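Acetylornithine aminotransferase (Aquifex aeolicus, PDB 2EH6) transfers an amino group from N(2)-acetyl-L-ornithine to 2-oxoglutarate with the help of pyridoxal 5'-phosphate, a step in arginine biosynthesis. Local coordinates at residues A[167-172]-A[205-210]; A[174-179]-A[196-201]. One frame throughout, in Å; residues are numbered along the deposited sequence.

Contact 1 (A[167-172]-A[205-210]); sequences KLLDEE and KDVLLI
Leu169 lays both its methyls against the aliphatic part of Lys205, at one end of a beta-alpha-beta unit: strand 173-178, helix 192-205, strand 208-212. Leu169 sits in the loop leading into the first strand, and Lys205 lies where the helix gives way to the second. The two side chains meet at a slant, with Lys205 CG at the middle of the contact, 3.8 Å from Leu169 CD2 and 4.0 Å from Leu169 CD1. The methylenes on either side share the touch: Lys205 CB lies 4.0 Å and Lys205 CD 3.9 Å from Leu169 CD2. Leu169 turns its CG to the far side from the backbone N (chi1 -162°), which carries the fork across to the helix end, and CD1 also comes within 4.3 Å of CG2 of the buried Val207. Ile201 of the same helix and Ile121 of strand 119-123 touch Leu169 too. Cutting the side chain back to an alanine here would probably leave the Lys205 methylenes without their apolar cover and open a gap beside Val207. Farther out, the loop is tied down by hydrogen bonds: Asp170 N to Thr173 OG1 at the start of the strand, and Trp118 NE1, next to strand 119-123, to Glu172 OE1. In an Asx turn, Asp170 OD1 accepts Glu172 N at 2.6 Å through its anti lone pair, the N-H bent to 140°.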
ATOM      1  N   LYS A 167     -33.471   5.237   0.964  1.00 46.23           N
ATOM      2  CA  LYS A 167     -33.625   6.024  -0.253  1.00 47.99           C
ATOM      3  C   LYS A 167     -32.556   5.719  -1.301  1.00 47.79           C
ATOM      4  O   LYS A 167     -32.701   6.092  -2.467  1.00 48.50           O
ATOM      5  CB  LYS A 167     -33.591   7.517   0.077  1.00 49.88           C
ATOM      6  CG  LYS A 167     -34.631   7.955   1.094  1.00 53.15           C
ATOM      7  N   LEU A 168     -31.488   5.039  -0.891  1.00 46.75           N
ATOM      8  CA  LEU A 168     -30.398   4.722  -1.810  1.00 44.84           C
ATOM      9  C   LEU A 168     -30.239   3.233  -2.079  1.00 44.06           C
ATOM     10  O   LEU A 168     -29.522   2.840  -3.000  1.00 43.59           O
ATOM     11  CB  LEU A 168     -29.075   5.276  -1.259  1.00 44.16           C
ATOM     12  CG  LEU A 168     -28.972   6.788  -1.021  1.00 43.34           C
ATOM     13  CD1 LEU A 168     -27.693   7.099  -0.261  1.00 43.52           C
ATOM     14  CD2 LEU A 168     -28.998   7.526  -2.349  1.00 42.29           C
ATOM     15  N   LEU A 169     -30.904   2.400  -1.288  1.00 43.50           N
ATOM     16  CA  LEU A 169     -30.779   0.961  -1.464  1.00 45.28           C
ATOM     17  C   LEU A 169     -31.757   0.369  -2.478  1.00 46.56           C
ATOM     18  O   LEU A 169     -32.965   0.585  -2.393  1.00 47.66           O
ATOM     19  CB  LEU A 169     -30.935   0.258  -0.112  1.00 44.70           C
ATOM     20  CG  LEU A 169     -30.432  -1.187  -0.004  1.00 46.94           C
ATOM     21  CD1 LEU A 169     -30.257  -1.549   1.458  1.00 47.65           C
ATOM     22  CD2 LEU A 169     -31.404  -2.146  -0.685  1.00 47.74           C
ATOM     23  N   ASP A 170     -31.218  -0.368  -3.444  1.00 47.14           N
ATOM     24  CA  ASP A 170     -32.025  -1.025  -4.465  1.00 47.54           C
ATOM     25  C   ASP A 170     -31.505  -2.447  -4.625  1.00 47.82           C
ATOM     26  O   ASP A 170     -30.639  -2.873  -3.862  1.00 48.15           O
ATOM     27  CB  ASP A 170     -31.959  -0.274  -5.800  1.00 49.10           C
ATOM     28  CG  ASP A 170     -30.543  -0.063  -6.292  1.00 50.97           C
ATOM     29  OD1 ASP A 170     -29.802  -1.054  -6.441  1.00 51.73           O
ATOM     30  OD2 ASP A 170     -30.173   1.104  -6.539  1.00 54.13           O
ATOM     31  N   GLU A 171     -32.028  -3.179  -5.604  1.00 46.57           N
ATOM     32  CA  GLU A 171     -31.627  -4.572  -5.810  1.00 46.36           C
ATOM     33  C   GLU A 171     -30.235  -4.723  -6.461  1.00 44.23           C
ATOM     34  O   GLU A 171     -29.699  -5.812  -6.604  1.00 44.01           O
ATOM     35  CB  GLU A 171     -32.703  -5.284  -6.641  1.00 48.71           C
ATOM     36  CG  GLU A 171     -32.936  -4.632  -8.005  1.00 52.30           C
ATOM     37  CD  GLU A 171     -33.684  -3.333  -7.819  1.00 55.19           C
ATOM     38  OE1 GLU A 171     -34.665  -3.319  -7.085  1.00 57.28           O
ATOM     39  OE2 GLU A 171     -33.291  -2.344  -8.432  1.00 55.71           O
ATOM     40  N   GLU A 172     -29.656  -3.583  -6.888  1.00 42.80           N
ATOM     41  CA  GLU A 172     -28.315  -3.645  -7.482  1.00 42.56           C
ATOM     42  C   GLU A 172     -27.226  -3.260  -6.468  1.00 39.81           C
ATOM     43  O   GLU A 172     -26.048  -3.141  -6.780  1.00 39.42           O
ATOM     44  CB  GLU A 172     -28.268  -2.696  -8.684  1.00 44.92           C
ATOM     45  CG  GLU A 172     -29.064  -3.219  -9.885  1.00 49.18           C
ATOM     46  CD  GLU A 172     -28.913  -2.264 -11.049  1.00 53.37           C
ATOM     47  OE1 GLU A 172     -27.797  -2.087 -11.520  1.00 56.13           O
ATOM     48  OE2 GLU A 172     -29.925  -1.738 -11.511  1.00 56.27           O
ATOM     49  N   LYS A 205     -32.492  -7.146   3.184  1.00 52.60           N
ATOM     50  CA  LYS A 205     -32.340  -6.741   1.777  1.00 49.64           C
ATOM     51  C   LYS A 205     -31.312  -7.608   1.035  1.00 48.07           C
ATOM     52  O   LYS A 205     -31.110  -7.499  -0.171  1.00 46.22           O
ATOM     53  CB  LYS A 205     -31.900  -5.270   1.734  1.00 51.92           C
ATOM     54  CG  LYS A 205     -33.050  -4.302   2.009  1.00 53.52           C
ATOM     55  CD  LYS A 205     -34.164  -4.411   0.968  1.00 55.23           C
ATOM     56  CE  LYS A 205     -35.236  -3.331   1.149  1.00 55.02           C
ATOM     57  NZ  LYS A 205     -35.813  -3.424   2.491  1.00 55.12           N
ATOM     58  N   ASP A 206     -30.625  -8.468   1.815  1.00 46.27           N
ATOM     59  CA  ASP A 206     -29.561  -9.316   1.259  1.00 46.61           C
ATOM     60  C   ASP A 206     -28.397  -8.491   0.689  1.00 45.85           C
ATOM     61  O   ASP A 206     -27.987  -8.621  -0.459  1.00 44.91           O
ATOM     62  CB  ASP A 206     -30.147 -10.236   0.182  1.00 48.19           C
ATOM     63  CG  ASP A 206     -29.273 -11.481   0.039  1.00 50.85           C
ATOM     64  OD1 ASP A 206     -28.931 -12.066   1.070  1.00 53.27           O
ATOM     65  OD2 ASP A 206     -28.967 -11.865  -1.088  1.00 53.17           O
ATOM     66  N   VAL A 207     -27.889  -7.588   1.553  1.00 43.46           N
ATOM     67  CA  VAL A 207     -26.754  -6.751   1.176  1.00 41.09           C
ATOM     68  C   VAL A 207     -25.584  -6.944   2.145  1.00 38.97           C
ATOM     69  O   VAL A 207     -25.759  -7.054   3.352  1.00 36.00           O
ATOM     70  CB  VAL A 207     -27.213  -5.292   1.222  1.00 41.88           C
ATOM     71  CG1 VAL A 207     -26.008  -4.362   1.104  1.00 42.86           C
ATOM     72  CG2 VAL A 207     -28.179  -5.013   0.086  1.00 42.98           C
ATOM     73  N   LEU A 208     -24.367  -6.989   1.608  1.00 35.68           N
ATOM     74  CA  LEU A 208     -23.180  -7.190   2.432  1.00 34.13           C
ATOM     75  C   LEU A 208     -22.866  -5.999   3.322  1.00 31.90           C
ATOM     76  O   LEU A 208     -22.979  -4.847   2.905  1.00 32.64           O
ATOM     77  CB  LEU A 208     -21.960  -7.489   1.554  1.00 33.22           C
ATOM     78  CG  LEU A 208     -21.962  -8.759   0.700  1.00 34.24           C
ATOM     79  CD1 LEU A 208     -20.654  -8.844  -0.086  1.00 33.09           C
ATOM     80  CD2 LEU A 208     -22.131  -9.981   1.592  1.00 33.34           C
ATOM     81  N   LEU A 209     -22.476  -6.290   4.558  1.00 31.65           N
ATOM     82  CA  LEU A 209     -22.106  -5.258   5.516  1.00 31.21           C
ATOM     83  C   LEU A 209     -20.582  -5.255   5.589  1.00 30.52           C
ATOM     84  O   LEU A 209     -19.966  -6.248   5.977  1.00 29.45           O
ATOM     85  CB  LEU A 209     -22.697  -5.559   6.898  1.00 31.31           C
ATOM     86  CG  LEU A 209     -22.281  -4.616   8.033  1.00 32.69           C
ATOM     87  CD1 LEU A 209     -22.650  -3.187   7.679  1.00 29.26           C
ATOM     88  CD2 LEU A 209     -22.944  -5.042   9.330  1.00 32.00           C
ATOM     89  N   ILE A 210     -19.982  -4.138   5.196  1.00 31.40           N
ATOM     90  CA  ILE A 210     -18.532  -3.995   5.197  1.00 29.27           C
ATOM     91  C   ILE A 210     -18.167  -2.898   6.175  1.00 28.05           C
ATOM     92  O   ILE A 210     -18.515  -1.734   5.971  1.00 28.51           O
ATOM     93  CB  ILE A 210     -18.015  -3.600   3.802  1.00 30.80           C
ATOM     94  CG1 ILE A 210     -18.496  -4.618   2.768  1.00 30.32           C
ATOM     95  CG2 ILE A 210     -16.483  -3.506   3.817  1.00 28.24           C
ATOM     96  CD1 ILE A 210     -18.398  -4.134   1.337  1.00 31.86           C
TER

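Contact 2 (A[174-179]-A[196-201]); sequences AGIIIE and SKLQEI. With PLP (pyridoxal-5'-phosphate), chain C.
Glu179 sets its carboxylate outside the PLP pyridine ring, beyond the methyl C2A and displaced to one side of the ring plane: OE1 of Glu179 comes to 3.4 Å from C2A, and the carboxyl carbon CD of Glu179 is 3.8 Å from that methyl. The other oxygen, OE2, takes a hydrogen bond from Phe127 N, which helps to hold the carboxylate in its orientation. No flat group enters the contact of strand with helix, which is made by branched aliphatic chains. Leu198 points from helix 192-205 at strand 173-178 and divides its fork between two residues on one face of the strand. Its CD1 meets Ile176 CD1 at 3.7 Å, the two chains slanting across each other, with Ile176 CG2 at 4.1 Å from the same methyl. Its CD2 meets Ile178 CD1 tip to tip, also at 3.7 Å. Ile178 reaches that far because its CG1 stands anti to the backbone N (chi1 -171°). Ile177, between them in sequence, faces away and packs on Ile210 and Phe120. This is the beta-alpha-beta packing of the large domain in fold-type I aminotransferases, where helices cover a central, mostly parallel sheet. Between these two segments the fit rests on apolar side-chain packing; polar chemistry begins one residue past Ile178, where Glu179, of the PLP pocket, sets its carboxylate beside the cofactor's methyl.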
ATOM      1  N   ALA A 174     -24.643  -3.901  -3.771  1.00 35.18           N
ATOM      2  CA  ALA A 174     -23.811  -5.029  -3.373  1.00 33.66           C
ATOM      3  C   ALA A 174     -23.493  -5.004  -1.889  1.00 32.62           C
ATOM      4  O   ALA A 174     -23.374  -6.051  -1.253  1.00 32.61           O
ATOM      5  CB  ALA A 174     -22.515  -5.034  -4.184  1.00 33.41           C
ATOM      6  N   GLY A 175     -23.355  -3.805  -1.337  1.00 32.57           N
ATOM      7  CA  GLY A 175     -23.045  -3.705   0.074  1.00 32.36           C
ATOM      8  C   GLY A 175     -23.059  -2.303   0.636  1.00 30.89           C
ATOM      9  O   GLY A 175     -23.154  -1.316  -0.097  1.00 31.03           O
ATOM     10  N   ILE A 176     -22.972  -2.233   1.958  1.00 31.50           N
ATOM     11  CA  ILE A 176     -22.946  -0.972   2.686  1.00 31.55           C
ATOM     12  C   ILE A 176     -21.601  -0.907   3.416  1.00 32.26           C
ATOM     13  O   ILE A 176     -21.203  -1.869   4.075  1.00 31.82           O
ATOM     14  CB  ILE A 176     -24.099  -0.905   3.710  1.00 32.48           C
ATOM     15  CG1 ILE A 176     -25.442  -0.978   2.973  1.00 33.48           C
ATOM     16  CG2 ILE A 176     -24.001   0.373   4.528  1.00 31.45           C
ATOM     17  CD1 ILE A 176     -26.655  -0.872   3.873  1.00 32.59           C
ATOM     18  N   ILE A 177     -20.907   0.223   3.280  1.00 31.39           N
ATOM     19  CA  ILE A 177     -19.594   0.427   3.896  1.00 29.48           C
ATOM     20  C   ILE A 177     -19.705   1.469   5.003  1.00 28.82           C
ATOM     21  O   ILE A 177     -20.212   2.569   4.775  1.00 28.57           O
ATOM     22  CB  ILE A 177     -18.575   0.939   2.854  1.00 29.85           C
ATOM     23  CG1 ILE A 177     -18.532  -0.011   1.657  1.00 26.94           C
ATOM     24  CG2 ILE A 177     -17.199   1.054   3.488  1.00 28.17           C
ATOM     25  CD1 ILE A 177     -17.720   0.515   0.487  1.00 28.43           C
ATOM     26  N   ILE A 178     -19.202   1.151   6.191  1.00 28.56           N
ATOM     27  CA  ILE A 178     -19.319   2.099   7.288  1.00 28.37           C
ATOM     28  C   ILE A 178     -18.208   2.012   8.331  1.00 27.51           C
ATOM     29  O   ILE A 178     -17.551   0.982   8.467  1.00 27.74           O
ATOM     30  CB  ILE A 178     -20.677   1.882   8.000  1.00 29.73           C
ATOM     31  CG1 ILE A 178     -20.941   2.991   9.019  1.00 30.95           C
ATOM     32  CG2 ILE A 178     -20.688   0.507   8.673  1.00 29.19           C
ATOM     33  CD1 ILE A 178     -22.335   2.928   9.635  1.00 32.73           C
ATOM     34  N   GLU A 179     -18.001   3.109   9.056  1.00 26.89           N
ATOM     35  CA  GLU A 179     -17.029   3.146  10.145  1.00 27.22           C
ATOM     36  C   GLU A 179     -17.898   3.198  11.401  1.00 28.16           C
ATOM     37  O   GLU A 179     -18.796   4.029  11.475  1.00 28.11           O
ATOM     38  CB  GLU A 179     -16.179   4.422  10.084  1.00 27.45           C
ATOM     39  CG  GLU A 179     -15.338   4.566   8.835  1.00 28.71           C
ATOM     40  CD  GLU A 179     -14.908   5.997   8.601  1.00 31.03           C
ATOM     41  OE1 GLU A 179     -13.976   6.472   9.293  1.00 29.42           O
ATOM     42  OE2 GLU A 179     -15.514   6.654   7.732  1.00 31.63           O
ATOM     43  N   SER A 196     -28.019  -1.271  14.664  1.00 41.71           N
ATOM     44  CA  SER A 196     -28.928  -2.403  14.787  1.00 42.63           C
ATOM     45  C   SER A 196     -29.793  -2.493  13.535  1.00 41.47           C
ATOM     46  O   SER A 196     -29.882  -3.542  12.900  1.00 42.17           O
ATOM     47  CB  SER A 196     -29.822  -2.230  16.014  1.00 43.90           C
ATOM     48  OG  SER A 196     -30.851  -3.206  16.029  1.00 48.74           O
ATOM     49  N   LYS A 197     -30.422  -1.378  13.183  1.00 41.38           N
ATOM     50  CA  LYS A 197     -31.279  -1.325  12.011  1.00 41.68           C
ATOM     51  C   LYS A 197     -30.489  -1.580  10.738  1.00 41.43           C
ATOM     52  O   LYS A 197     -30.973  -2.252   9.827  1.00 41.79           O
ATOM     53  CB  LYS A 197     -31.973   0.034  11.922  1.00 43.41           C
ATOM     54  CG  LYS A 197     -32.959   0.303  13.047  1.00 45.71           C
ATOM     55  CD  LYS A 197     -33.570   1.690  12.906  1.00 48.44           C
ATOM     56  CE  LYS A 197     -34.533   2.000  14.045  1.00 48.69           C
ATOM     57  NZ  LYS A 197     -35.048   3.394  13.944  1.00 49.41           N
ATOM     58  N   LEU A 198     -29.274  -1.040  10.673  1.00 40.75           N
ATOM     59  CA  LEU A 198     -28.431  -1.223   9.497  1.00 39.79           C
ATOM     60  C   LEU A 198     -28.124  -2.705   9.337  1.00 39.90           C
ATOM     61  O   LEU A 198     -28.138  -3.237   8.229  1.00 39.68           O
ATOM     62  CB  LEU A 198     -27.129  -0.422   9.637  1.00 39.94           C
ATOM     63  CG  LEU A 198     -26.268  -0.274   8.377  1.00 38.92           C
ATOM     64  CD1 LEU A 198     -27.066   0.430   7.292  1.00 37.74           C
ATOM     65  CD2 LEU A 198     -25.007   0.528   8.700  1.00 35.71           C
ATOM     66  N   GLN A 199     -27.851  -3.373  10.451  1.00 41.08           N
ATOM     67  CA  GLN A 199     -27.561  -4.801  10.417  1.00 43.73           C
ATOM     68  C   GLN A 199     -28.809  -5.516   9.900  1.00 45.79           C
ATOM     69  O   GLN A 199     -28.721  -6.439   9.087  1.00 45.76           O
ATOM     70  CB  GLN A 199     -27.212  -5.303  11.821  1.00 44.90           C
ATOM     71  CG  GLN A 199     -26.935  -6.797  11.900  1.00 46.99           C
ATOM     72  CD  GLN A 199     -25.653  -7.194  11.195  1.00 48.94           C
ATOM     73  OE1 GLN A 199     -24.554  -6.956  11.698  1.00 49.75           O
ATOM     74  NE2 GLN A 199     -25.786  -7.796  10.018  1.00 49.82           N
ATOM     75  N   GLU A 200     -29.968  -5.068  10.379  1.00 46.89           N
ATOM     76  CA  GLU A 200     -31.261  -5.634   9.990  1.00 48.75           C
ATOM     77  C   GLU A 200     -31.475  -5.503   8.490  1.00 47.88           C
ATOM     78  O   GLU A 200     -31.827  -6.469   7.813  1.00 47.75           O
ATOM     79  CB  GLU A 200     -32.390  -4.909  10.725  1.00 51.32           C
ATOM     80  CG  GLU A 200     -33.786  -5.354  10.324  1.00 55.53           C
ATOM     81  CD  GLU A 200     -34.866  -4.422  10.842  1.00 57.96           C
ATOM     82  OE1 GLU A 200     -34.875  -3.239  10.435  1.00 58.51           O
ATOM     83  OE2 GLU A 200     -35.702  -4.870  11.658  1.00 60.39           O
ATOM     84  N   ILE A 201     -31.266  -4.294   7.982  1.00 48.43           N
ATOM     85  CA  ILE A 201     -31.425  -4.011   6.565  1.00 49.51           C
ATOM     86  C   ILE A 201     -30.589  -4.952   5.710  1.00 50.08           C
ATOM     87  O   ILE A 201     -31.073  -5.504   4.723  1.00 50.06           O
ATOM     88  CB  ILE A 201     -31.013  -2.563   6.245  1.00 51.08           C
ATOM     89  CG1 ILE A 201     -31.979  -1.592   6.926  1.00 52.39           C
ATOM     90  CG2 ILE A 201     -30.994  -2.345   4.742  1.00 52.11           C
ATOM     91  CD1 ILE A 201     -31.652  -0.134   6.672  1.00 54.07           C
TER
HETATM   92  N1  PLP C1001     -10.092   4.092   6.307  1.00 40.84           N
HETATM   93  C2  PLP C1001     -10.156   4.598   7.553  1.00 41.06           C
HETATM   94  C2A PLP C1001     -11.406   4.423   8.377  1.00 40.23           C
HETATM   95  C3  PLP C1001      -9.058   5.293   8.098  1.00 43.17           C
HETATM   96  O3  PLP C1001      -9.120   5.808   9.363  1.00 48.34           O
HETATM   97  C4  PLP C1001      -7.876   5.450   7.301  1.00 41.56           C
HETATM   98  C4A PLP C1001      -6.716   6.170   7.879  1.00 43.09           C
HETATM   99  C5  PLP C1001      -7.857   4.889   5.960  1.00 40.82           C
HETATM  100  C6  PLP C1001      -9.002   4.214   5.512  1.00 41.32           C
HETATM  101  C5A PLP C1001      -6.638   5.027   5.062  1.00 40.81           C
HETATM  102  O4P PLP C1001      -5.613   4.143   5.518  1.00 41.58           O
HETATM  103  P   PLP C1001      -4.308   4.301   4.566  1.00 39.36           P
HETATM  104  O1P PLP C1001      -3.267   3.374   5.066  1.00 39.63           O
HETATM  105  O2P PLP C1001      -4.638   3.945   3.046  1.00 41.05           O
HETATM  106  O3P PLP C1001      -3.776   5.818   4.648  1.00 38.70           O

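In the fold
Both contacts belong to one beta-alpha-beta unit, and contact 2 is nested within the chain loop that contact 1 closes; their centres are 8 Å apart. Contact 2 is the core: buried aliphatic side chains pin the middle of helix 192-205 to strand 173-178, whose far end reaches the PLP pocket. Contact 1 joins the same helix at its last turn to the loop before that strand, away from the cofactor, and is partly exposed, a leucine against lysine methylenes and a buried valine. Neither has a hydrogen bond between its own segments. The sheet supplies these between contacts, with Ile176 N 2.8 Å from Leu208 O and Ile210 N 2.8 Å from Ile176 O, both probable hydrogen bonds.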